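Local coordinates for protein Succinylglutamatedesuccinylase/aspartoacylase (Rhodobacter sphaeroides 2.4.1, PDB 3CDX) that probably hydrolyses amide or ester bonds as a metal-dependent enzyme of the succinylglutamate desuccinylase/aspartoacylase family, here holding a calcium ion, at residues 28-33 and 127-132; 162-167 and 202-207. All coordinates share one frame; numbering follows the deposited sequence.

How the interactions relate
From the N terminus, the chain first runs along strand 21-30, whose end supplies one side of interaction 1. It then builds several strands and helices before helix 126-138 returns to that strand end, closing a loop of 93 residues between segments 28-33 and 127-132. Interaction 2 opens later, at the end of strand 160-163, and closes a shorter loop of 34 residues when helix 199-205 comes back to it. The two loops follow one another in series, neither crossing nor nesting. The centres of the two interactions lie about 26 Å apart, with nearest atoms about 6 Å apart and no touch. Interaction 1 ties a helix to the N-terminal strand; interaction 2 joins a strand exit to a helix end.

Interaction 1 (28-33 and 127-132); sequences RAPLSR and SQMLAH
Met-129 reaches from helix 126-138 to the end of strand 21-30, where its terminal methyl lodges against Ala-29 and Pro-30 in buried packing away from the calcium site. CG of Met-129 stands anti to the backbone N (chi1 155°), and the chain then bends at chi3 (97°), which turns CE in against the strand. CE of Met-129 lies 3.6 Å from CD of Pro-30, with the two side chains crossing at a slant, and SD of Met-129 follows at 3.9 Å from the same CD. The methyl CB of Ala-29, which points toward the helix, is 4.0 Å from CE of Met-129. The polar backbone enters once: the carbonyl O of Pro-30 sits 3.3 Å from CE of Met-129, a van der Waals approach. Beside this contact, Phe-126 of the same helix also packs on Ala-29, while Ala-29 pairs through its backbone with Val-41 on strand 40-50. Ser-32, farther along the chain, hydrogen-bonds to Asp-113 of the second subunit, placing the strand exit close to a subunit interface. No hydrogen bond or salt bridge spans the two segments; between them the contact is therefore packing of the end of one thioether against a proline ring, its carbonyl oxygen and an alanine methyl.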
ATOM      1  N   ARG A  28       6.027  25.350 -13.087  1.00 26.67           N
ATOM      2  CA  ARG A  28       6.039  24.874 -11.708  1.00 27.62           C
ATOM      3  C   ARG A  28       4.644  24.444 -11.308  1.00 27.64           C
ATOM      4  O   ARG A  28       3.747  25.293 -11.112  1.00 28.10           O
ATOM      5  CB  ARG A  28       6.549  25.983 -10.773  1.00 27.29           C
ATOM      6  CG  ARG A  28       7.930  26.474 -11.138  1.00 29.57           C
ATOM      7  CD  ARG A  28       8.415  27.666 -10.286  1.00 30.56           C
ATOM      8  NE  ARG A  28       7.639  28.922 -10.414  1.00 36.12           N
ATOM      9  CZ  ARG A  28       7.754  29.804 -11.413  1.00 36.61           C
ATOM     10  NH1 ARG A  28       8.583  29.582 -12.424  1.00 38.98           N
ATOM     11  NH2 ARG A  28       7.015  30.908 -11.417  1.00 36.51           N
ATOM     12  N   ALA A  29       4.440  23.136 -11.225  1.00 26.86           N
ATOM     13  CA  ALA A  29       3.128  22.601 -10.912  1.00 27.77           C
ATOM     14  C   ALA A  29       3.043  22.333  -9.425  1.00 28.12           C
ATOM     15  O   ALA A  29       3.874  21.545  -8.890  1.00 27.01           O
ATOM     16  CB  ALA A  29       2.866  21.318 -11.686  1.00 27.42           C
ATOM     17  N   PRO A  30       2.034  22.941  -8.750  1.00 29.36           N
ATOM     18  CA  PRO A  30       1.886  22.716  -7.289  1.00 29.98           C
ATOM     19  C   PRO A  30       1.585  21.256  -7.006  1.00 31.03           C
ATOM     20  O   PRO A  30       0.775  20.648  -7.717  1.00 30.06           O
ATOM     21  CB  PRO A  30       0.676  23.585  -6.884  1.00 29.75           C
ATOM     22  CG  PRO A  30       0.336  24.431  -8.054  1.00 30.35           C
ATOM     23  CD  PRO A  30       0.942  23.777  -9.298  1.00 29.53           C
ATOM     24  N   LEU A  31       2.237  20.695  -5.980  1.00 32.76           N
ATOM     25  CA  LEU A  31       2.009  19.293  -5.604  1.00 34.90           C
ATOM     26  C   LEU A  31       2.174  19.096  -4.077  1.00 36.34           C
ATOM     27  O   LEU A  31       3.313  18.930  -3.564  1.00 38.36           O
ATOM     28  CB  LEU A  31       2.915  18.358  -6.405  1.00 35.39           C
ATOM     29  CG  LEU A  31       2.545  16.865  -6.593  1.00 37.92           C
ATOM     30  CD1 LEU A  31       3.342  16.284  -7.732  1.00 38.72           C
ATOM     31  CD2 LEU A  31       2.808  16.034  -5.360  1.00 37.51           C
ATOM     32  N   SER A  32       1.031  19.140  -3.386  1.00 35.13           N
ATOM     33  CA  SER A  32       0.905  19.033  -1.943  1.00 35.73           C
ATOM     34  C   SER A  32       1.240  17.620  -1.434  1.00 35.30           C
ATOM     35  O   SER A  32       0.574  16.653  -1.812  1.00 36.36           O
ATOM     36  CB  SER A  32      -0.527  19.428  -1.556  1.00 35.92           C
ATOM     37  OG  SER A  32      -0.686  19.568  -0.150  1.00 39.20           O
ATOM     38  N   ARG A  33       2.294  17.507  -0.618  1.00 33.23           N
ATOM     39  CA  ARG A  33       2.701  16.254   0.022  1.00 31.30           C
ATOM     40  C   ARG A  33       2.548  16.397   1.559  1.00 29.07           C
ATOM     41  O   ARG A  33       2.521  17.506   2.085  1.00 27.33           O
ATOM     42  CB  ARG A  33       4.165  15.896  -0.356  1.00 31.18           C
ATOM     43  CG  ARG A  33       4.376  15.282  -1.796  1.00 33.39           C
ATOM     44  CD  ARG A  33       5.874  15.148  -2.303  1.00 33.02           C
ATOM     45  NE  ARG A  33       6.970  15.333  -1.313  1.00 38.26           N
ATOM     46  CZ  ARG A  33       7.897  16.301  -1.399  1.00 41.51           C
ATOM     47  NH1 ARG A  33       7.873  17.157  -2.414  1.00 43.98           N
ATOM     48  NH2 ARG A  33       8.857  16.447  -0.477  1.00 45.23           N
ATOM     49  N   SER A 127      -3.284  15.373 -11.948  1.00 24.40           N
ATOM     50  CA  SER A 127      -3.283  14.966 -13.346  1.00 25.41           C
ATOM     51  C   SER A 127      -4.312  15.796 -14.131  1.00 25.20           C
ATOM     52  O   SER A 127      -4.050  16.175 -15.259  1.00 24.92           O
ATOM     53  CB  SER A 127      -3.598  13.457 -13.481  1.00 24.46           C
ATOM     54  OG  SER A 127      -2.612  12.676 -12.852  1.00 26.48           O
ATOM     55  N   GLN A 128      -5.455  16.071 -13.498  1.00 24.54           N
ATOM     56  CA  GLN A 128      -6.501  16.918 -14.064  1.00 25.93           C
ATOM     57  C   GLN A 128      -6.038  18.361 -14.258  1.00 25.87           C
ATOM     58  O   GLN A 128      -6.379  18.996 -15.266  1.00 25.61           O
ATOM     59  CB  GLN A 128      -7.780  16.892 -13.200  1.00 25.32           C
ATOM     60  CG  GLN A 128      -8.477  15.517 -13.024  1.00 23.87           C
ATOM     61  CD  GLN A 128      -9.721  15.611 -12.137  1.00 28.19           C
ATOM     62  OE1 GLN A 128      -9.652  16.049 -10.981  1.00 28.93           O
ATOM     63  NE2 GLN A 128     -10.863  15.217 -12.685  1.00 27.83           N
ATOM     64  N   MET A 129      -5.279  18.881 -13.287  1.00 25.64           N
ATOM     65  CA  MET A 129      -4.766  20.261 -13.348  1.00 26.09           C
ATOM     66  C   MET A 129      -3.658  20.396 -14.417  1.00 25.84           C
ATOM     67  O   MET A 129      -3.552  21.398 -15.159  1.00 25.14           O
ATOM     68  CB  MET A 129      -4.253  20.641 -11.934  1.00 26.76           C
ATOM     69  CG  MET A 129      -3.178  21.729 -11.893  1.00 29.08           C
ATOM     70  SD  MET A 129      -2.399  22.064 -10.266  1.00 29.33           S
ATOM     71  CE  MET A 129      -0.916  21.008 -10.529  1.00 27.60           C
ATOM     72  N   LEU A 130      -2.835  19.365 -14.507  1.00 25.27           N
ATOM     73  CA  LEU A 130      -1.820  19.310 -15.549  1.00 25.72           C
ATOM     74  C   LEU A 130      -2.458  19.158 -16.941  1.00 24.66           C
ATOM     75  O   LEU A 130      -2.024  19.787 -17.883  1.00 24.75           O
ATOM     76  CB  LEU A 130      -0.780  18.190 -15.257  1.00 25.35           C
ATOM     77  CG  LEU A 130       0.327  18.015 -16.298  1.00 26.20           C
ATOM     78  CD1 LEU A 130       1.111  19.389 -16.499  1.00 22.65           C
ATOM     79  CD2 LEU A 130       1.251  16.863 -15.863  1.00 24.74           C
ATOM     80  N   ALA A 131      -3.480  18.327 -17.080  1.00 25.05           N
ATOM     81  CA  ALA A 131      -4.139  18.199 -18.367  1.00 24.74           C
ATOM     82  C   ALA A 131      -4.726  19.563 -18.766  1.00 25.87           C
ATOM     83  O   ALA A 131      -4.614  19.961 -19.909  1.00 25.16           O
ATOM     84  CB  ALA A 131      -5.214  17.143 -18.320  1.00 26.16           C
ATOM     85  N   HIS A 132      -5.343  20.285 -17.816  1.00 26.72           N
ATOM     86  CA  HIS A 132      -5.906  21.608 -18.130  1.00 27.63           C
ATOM     87  C   HIS A 132      -4.849  22.623 -18.610  1.00 28.39           C
ATOM     88  O   HIS A 132      -5.044  23.329 -19.619  1.00 29.31           O
ATOM     89  CB  HIS A 132      -6.708  22.170 -16.951  1.00 28.22           C
ATOM     90  CG  HIS A 132      -7.074  23.619 -17.113  1.00 29.27           C
ATOM     91  ND1 HIS A 132      -6.315  24.641 -16.574  1.00 27.35           N
ATOM     92  CD2 HIS A 132      -8.114  24.215 -17.758  1.00 27.56           C
ATOM     93  CE1 HIS A 132      -6.864  25.804 -16.892  1.00 30.22           C
ATOM     94  NE2 HIS A 132      -7.956  25.575 -17.608  1.00 27.12           N
TER

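Interaction 2 (162-167 and 202-207); sequences NMHYLA and CVERRG
The chain leaving strand 160-163 passes alongside the last turn of helix 199-205, with CA of Leu-166 and CA of Glu-204 8.9 Å apart, and that helix closes in a Schellman motif at Gly-207, whose N bonds to O of Glu-204. Between the two segments the main link is a histidine-carboxylate hydrogen bond. ND1 of His-164 donates to OE1 of Glu-204 at 2.6 Å, with an angle of 155° at the hydrogen. The oxygen accepts through its syn lone pair and lies almost in the imidazole plane, so it meets the ring at its edge, while the carboxylate plane is turned 64° from the ring. OE2 of Glu-204 is also near, 3.0 Å from ND1 of His-164. The carboxylate gets there because the glutamate chain is extended beyond CG (chi2 154°). Farther back along that chain, CD2 of Leu-166 rests 4.1 Å from CG of Glu-204, adding an apolar touch to the polar one. With an alanine here instead of Glu-204, ND1 of His-164 would probably lose this acceptor, the ring one restraint on its rotation, and CD2 of Leu-166 the CG it touches. The His-164 side chain lies about 12 Å from the bound calcium ion. Around the contact, the His-164 ring meets that of Phe-190, Leu-166 packs on Leu-171 and Thr-175 of helix 169-182, and Glu-204 touches Ser-210 of strand 209-214.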
ATOM      1  N   ASN A 162       0.352   7.977 -36.004  1.00 27.56           N
ATOM      2  CA  ASN A 162      -1.082   7.686 -36.027  1.00 28.58           C
ATOM      3  C   ASN A 162      -1.884   8.970 -36.036  1.00 29.02           C
ATOM      4  O   ASN A 162      -1.359  10.047 -35.754  1.00 28.18           O
ATOM      5  CB  ASN A 162      -1.514   6.785 -34.871  1.00 27.97           C
ATOM      6  CG  ASN A 162      -1.143   7.369 -33.524  1.00 28.72           C
ATOM      7  OD1 ASN A 162      -1.766   8.306 -33.051  1.00 31.87           O
ATOM      8  ND2 ASN A 162      -0.129   6.821 -32.918  1.00 26.63           N
ATOM      9  N   MET A 163      -3.147   8.837 -36.410  1.00 30.15           N
ATOM     10  CA  MET A 163      -4.081   9.950 -36.536  1.00 31.92           C
ATOM     11  C   MET A 163      -5.470   9.311 -36.602  1.00 34.64           C
ATOM     12  O   MET A 163      -5.602   8.149 -37.015  1.00 35.26           O
ATOM     13  CB  MET A 163      -3.791  10.784 -37.802  1.00 31.30           C
ATOM     14  CG  MET A 163      -3.551   9.965 -39.064  1.00 30.71           C
ATOM     15  SD  MET A 163      -3.278  10.883 -40.606  1.00 28.25           S
ATOM     16  CE  MET A 163      -4.990  11.355 -40.747  1.00 29.01           C
ATOM     17  N   HIS A 164      -6.492  10.047 -36.187  1.00 37.38           N
ATOM     18  CA  HIS A 164      -7.877   9.609 -36.429  1.00 40.48           C
ATOM     19  C   HIS A 164      -8.279   9.892 -37.866  1.00 41.70           C
ATOM     20  O   HIS A 164      -7.599  10.644 -38.586  1.00 41.54           O
ATOM     21  CB  HIS A 164      -8.836  10.284 -35.458  1.00 40.49           C
ATOM     22  CG  HIS A 164      -8.519   9.997 -34.035  1.00 44.03           C
ATOM     23  ND1 HIS A 164      -8.292  10.987 -33.108  1.00 47.54           N
ATOM     24  CD2 HIS A 164      -8.334   8.823 -33.388  1.00 47.27           C
ATOM     25  CE1 HIS A 164      -8.007  10.438 -31.941  1.00 49.77           C
ATOM     26  NE2 HIS A 164      -8.018   9.124 -32.085  1.00 50.46           N
ATOM     27  N   TYR A 165      -9.371   9.271 -38.297  1.00 43.86           N
ATOM     28  CA  TYR A 165      -9.946   9.626 -39.574  1.00 45.56           C
ATOM     29  C   TYR A 165     -10.688  10.933 -39.309  1.00 46.40           C
ATOM     30  O   TYR A 165     -11.447  11.055 -38.337  1.00 47.74           O
ATOM     31  CB  TYR A 165     -10.897   8.539 -40.068  1.00 47.10           C
ATOM     32  CG  TYR A 165     -11.426   8.767 -41.479  1.00 48.78           C
ATOM     33  CD1 TYR A 165     -10.645   8.458 -42.588  1.00 49.88           C
ATOM     34  CD2 TYR A 165     -12.706   9.290 -41.699  1.00 50.18           C
ATOM     35  CE1 TYR A 165     -11.102   8.651 -43.869  1.00 49.84           C
ATOM     36  CE2 TYR A 165     -13.177   9.491 -42.998  1.00 50.10           C
ATOM     37  CZ  TYR A 165     -12.358   9.165 -44.075  1.00 50.15           C
ATOM     38  OH  TYR A 165     -12.772   9.349 -45.378  1.00 50.91           O
ATOM     39  N   LEU A 166     -10.415  11.929 -40.135  1.00 46.29           N
ATOM     40  CA  LEU A 166     -11.049  13.211 -39.987  1.00 46.45           C
ATOM     41  C   LEU A 166     -12.129  13.296 -41.058  1.00 47.03           C
ATOM     42  O   LEU A 166     -11.848  13.065 -42.235  1.00 46.81           O
ATOM     43  CB  LEU A 166     -10.004  14.331 -40.115  1.00 45.76           C
ATOM     44  CG  LEU A 166      -8.841  14.199 -39.104  1.00 45.54           C
ATOM     45  CD1 LEU A 166      -7.679  15.089 -39.478  1.00 45.29           C
ATOM     46  CD2 LEU A 166      -9.272  14.454 -37.645  1.00 42.21           C
ATOM     47  N   ALA A 167     -13.364  13.593 -40.636  1.00 47.71           N
ATOM     48  CA  ALA A 167     -14.491  13.719 -41.559  1.00 48.46           C
ATOM     49  C   ALA A 167     -14.188  14.786 -42.589  1.00 48.45           C
ATOM     50  O   ALA A 167     -14.594  14.662 -43.752  1.00 49.06           O
ATOM     51  CB  ALA A 167     -15.772  14.061 -40.806  1.00 49.33           C
ATOM     52  N   CYS A 202      -8.039  16.736 -27.756  1.00 33.53           N
ATOM     53  CA  CYS A 202      -7.993  18.177 -27.511  1.00 33.01           C
ATOM     54  C   CYS A 202      -7.447  18.925 -28.710  1.00 32.63           C
ATOM     55  O   CYS A 202      -8.033  19.913 -29.134  1.00 32.68           O
ATOM     56  CB  CYS A 202      -7.126  18.500 -26.307  1.00 33.20           C
ATOM     57  SG  CYS A 202      -7.891  18.071 -24.791  1.00 34.90           S
ATOM     58  N   VAL A 203      -6.317  18.461 -29.237  1.00 32.16           N
ATOM     59  CA  VAL A 203      -5.700  19.052 -30.419  1.00 31.79           C
ATOM     60  C   VAL A 203      -6.719  19.072 -31.569  1.00 32.58           C
ATOM     61  O   VAL A 203      -6.867  20.087 -32.270  1.00 32.14           O
ATOM     62  CB  VAL A 203      -4.425  18.274 -30.868  1.00 32.28           C
ATOM     63  CG1 VAL A 203      -3.811  18.930 -32.131  1.00 29.03           C
ATOM     64  CG2 VAL A 203      -3.359  18.123 -29.709  1.00 29.31           C
ATOM     65  N   GLU A 204      -7.419  17.945 -31.727  1.00 32.76           N
ATOM     66  CA  GLU A 204      -8.422  17.774 -32.769  1.00 33.79           C
ATOM     67  C   GLU A 204      -9.608  18.699 -32.548  1.00 33.93           C
ATOM     68  O   GLU A 204     -10.022  19.391 -33.477  1.00 35.04           O
ATOM     69  CB  GLU A 204      -8.828  16.302 -32.927  1.00 33.20           C
ATOM     70  CG  GLU A 204      -7.883  15.563 -33.928  1.00 35.97           C
ATOM     71  CD  GLU A 204      -7.780  14.048 -33.705  1.00 37.92           C
ATOM     72  OE1 GLU A 204      -8.588  13.528 -32.919  1.00 35.21           O
ATOM     73  OE2 GLU A 204      -6.882  13.377 -34.322  1.00 37.57           O
ATOM     74  N   ARG A 205     -10.115  18.758 -31.325  1.00 34.10           N
ATOM     75  CA  ARG A 205     -11.238  19.648 -31.016  1.00 34.20           C
ATOM     76  C   ARG A 205     -10.931  21.110 -31.368  1.00 34.30           C
ATOM     77  O   ARG A 205     -11.803  21.829 -31.859  1.00 34.96           O
ATOM     78  CB  ARG A 205     -11.627  19.535 -29.549  1.00 34.55           C
ATOM     79  N   ARG A 206      -9.695  21.538 -31.131  1.00 33.47           N
ATOM     80  CA  ARG A 206      -9.247  22.880 -31.478  1.00 32.63           C
ATOM     81  C   ARG A 206      -8.886  23.051 -32.966  1.00 32.69           C
ATOM     82  O   ARG A 206      -8.467  24.132 -33.398  1.00 32.37           O
ATOM     83  CB  ARG A 206      -8.050  23.249 -30.598  1.00 33.14           C
ATOM     84  CG  ARG A 206      -8.422  23.545 -29.143  1.00 31.94           C
ATOM     85  CD  ARG A 206      -7.169  23.705 -28.210  1.00 32.01           C
ATOM     86  NE  ARG A 206      -7.620  23.902 -26.833  1.00 27.88           N
ATOM     87  CZ  ARG A 206      -8.060  25.053 -26.325  1.00 29.18           C
ATOM     88  NH1 ARG A 206      -8.072  26.142 -27.063  1.00 28.81           N
ATOM     89  NH2 ARG A 206      -8.485  25.120 -25.059  1.00 31.13           N
ATOM     90  N   GLY A 207      -9.037  21.988 -33.756  1.00 32.64           N
ATOM     91  CA  GLY A 207      -8.789  22.074 -35.200  1.00 31.90           C
ATOM     92  C   GLY A 207      -7.342  22.316 -35.601  1.00 31.18           C
ATOM     93  O   GLY A 207      -7.065  22.887 -36.656  1.00 31.81           O
TER